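Local coordinates for PUM-HD domain-containing protein (Caenorhabditis elegans, PDB 7CGL) that probably binds the 3' untranslated regions of messenger RNAs through its Pumilio homology domain, the part of the longer protein described here, at residues D176-S181 with K211-Q216. The protein carries 2 engineered substitutions. Residues are numbered along the deposited sequence; the frame is centred on the assembly and turned at random.
Sequences DTLLES and KPVIGQ
Leu-179, just past the end of helix 172-178, sets its two methyls against different parts of Pro-212 on helix 207-219. CD1 lies 3.7 Å from Pro-212 CB and also reaches CG of the ring, the two side chains crossing at about a right angle. CD2 turns inward to the helix backbone, 4.2 Å from Val-213 CA and 3.8 Å from Pro-212 O, and just reaches Gln-216 CB. With CG anti to the carbonyl carbon (chi1 -63°) and chi2 at 172°, the side chain runs toward helix 207-219, CD1 to the ring and CD2 to the backbone. More deeply buried, Leu-178 CD1 meets Val-213 CG1 at 4.4 Å, a looser touch than that to the proline.

Helix 172-178 ends at Leu-178, and Leu-179, the first residue to leave helical geometry, brings its methyls to helix 207-219 beside it; the hydrogen bond from Glu-180 N to Thr-177 O, 2.9 Å, closes the turn that follows. Beyond them, Leu-178 rests on Met-188, Val-198 and Cys-201, while Val-213 and Gln-216 lean on Ile-185 of helix 184-189. Side-by-side packing of helices separated in sequence by others is part of how Pumilio repeats build their alpha-solenoid, and this seam lies about 14 Å, nearest atoms, from the bound nucleic acid. An alanine in place of Leu-179 would be likely to leave Pro-212 CB and the backbone at Val-213 without their apolar cover on the partly exposed side of the seam. No hydrogen bond links the two segments, so their direct cohesion depends on apolar shape and burial rather than on polar direction.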
# COMPACT_ATOMS: atom_id res chain seq x y z
N ASP A 176 13.20 -12.49 -0.01
CA ASP A 176 13.94 -13.39 -0.90
C ASP A 176 13.14 -13.75 -2.14
O ASP A 176 13.73 -14.21 -3.13
CB ASP A 176 14.37 -14.67 -0.18
CG ASP A 176 15.33 -14.40 0.99
OD1 ASP A 176 15.96 -13.32 1.05
OD2 ASP A 176 15.45 -15.30 1.86
N THR A 177 11.81 -13.56 -2.11
CA THR A 177 11.01 -13.67 -3.33
C THR A 177 11.22 -12.45 -4.23
O THR A 177 11.50 -12.59 -5.43
CB THR A 177 9.52 -13.82 -2.98
OG1 THR A 177 9.33 -14.95 -2.12
CG2 THR A 177 8.70 -13.99 -4.22
N LEU A 178 11.10 -11.25 -3.67
CA LEU A 178 11.50 -10.06 -4.41
C LEU A 178 12.90 -10.22 -5.03
O LEU A 178 13.18 -9.64 -6.09
CB LEU A 178 11.45 -8.83 -3.49
CG LEU A 178 10.07 -8.32 -3.02
CD1 LEU A 178 10.13 -6.98 -2.25
CD2 LEU A 178 9.14 -8.18 -4.20
N LEU A 179 13.77 -11.04 -4.44
CA LEU A 179 15.11 -11.22 -4.98
C LEU A 179 15.30 -12.57 -5.67
O LEU A 179 16.44 -12.96 -5.95
CB LEU A 179 16.16 -11.05 -3.87
CG LEU A 179 16.23 -9.66 -3.20
CD1 LEU A 179 17.13 -9.67 -2.00
CD2 LEU A 179 16.67 -8.59 -4.18
N GLU A 180 14.22 -13.32 -5.94
CA GLU A 180 14.40 -14.68 -6.42
C GLU A 180 15.16 -14.74 -7.76
O GLU A 180 16.02 -15.61 -7.97
CB GLU A 180 13.05 -15.41 -6.49
CG GLU A 180 12.03 -14.91 -7.48
CD GLU A 180 10.68 -15.60 -7.27
OE1 GLU A 180 10.50 -16.30 -6.25
OE2 GLU A 180 9.78 -15.44 -8.11
N SER A 181 14.90 -13.80 -8.66
CA SER A 181 15.65 -13.75 -9.91
C SER A 181 15.93 -12.28 -10.24
O SER A 181 15.48 -11.36 -9.54
CB SER A 181 14.90 -14.50 -11.01
OG SER A 181 14.16 -13.59 -11.80
N LYS A 211 18.32 -3.12 1.66
CA LYS A 211 19.41 -2.63 0.82
C LYS A 211 19.57 -3.43 -0.47
O LYS A 211 19.63 -2.81 -1.55
CB LYS A 211 20.71 -2.59 1.64
CG LYS A 211 21.94 -2.60 0.82
CD LYS A 211 23.15 -2.25 1.69
CE LYS A 211 24.35 -1.83 0.80
NZ LYS A 211 25.41 -1.19 1.63
N PRO A 212 19.60 -4.77 -0.46
CA PRO A 212 19.61 -5.51 -1.74
C PRO A 212 18.40 -5.23 -2.59
O PRO A 212 18.51 -5.26 -3.82
CB PRO A 212 19.64 -6.98 -1.30
CG PRO A 212 19.20 -6.98 0.10
CD PRO A 212 19.70 -5.69 0.68
N VAL A 213 17.25 -4.95 -1.96
CA VAL A 213 16.03 -4.67 -2.70
C VAL A 213 16.15 -3.33 -3.41
O VAL A 213 15.87 -3.21 -4.61
CB VAL A 213 14.81 -4.72 -1.76
CG1 VAL A 213 13.54 -4.21 -2.47
CG2 VAL A 213 14.62 -6.12 -1.21
N ILE A 214 16.57 -2.31 -2.67
CA ILE A 214 16.82 -1.00 -3.26
C ILE A 214 17.92 -1.10 -4.31
O ILE A 214 17.84 -0.45 -5.37
CB ILE A 214 17.18 0.01 -2.16
CG1 ILE A 214 15.97 0.20 -1.25
CG2 ILE A 214 17.62 1.34 -2.80
CD1 ILE A 214 16.23 0.97 0.01
N GLY A 215 18.95 -1.90 -4.05
CA GLY A 215 19.96 -2.12 -5.08
C GLY A 215 19.35 -2.58 -6.39
O GLY A 215 19.61 -2.01 -7.46
N GLN A 216 18.49 -3.59 -6.32
CA GLN A 216 17.85 -4.09 -7.54
C GLN A 216 17.04 -2.99 -8.23
O GLN A 216 17.07 -2.86 -9.46
CB GLN A 216 17.01 -5.32 -7.20
CG GLN A 216 16.89 -6.35 -8.30
CD GLN A 216 18.23 -6.83 -8.85
OE1 GLN A 216 18.29 -7.32 -9.98
NE2 GLN A 216 19.31 -6.71 -8.07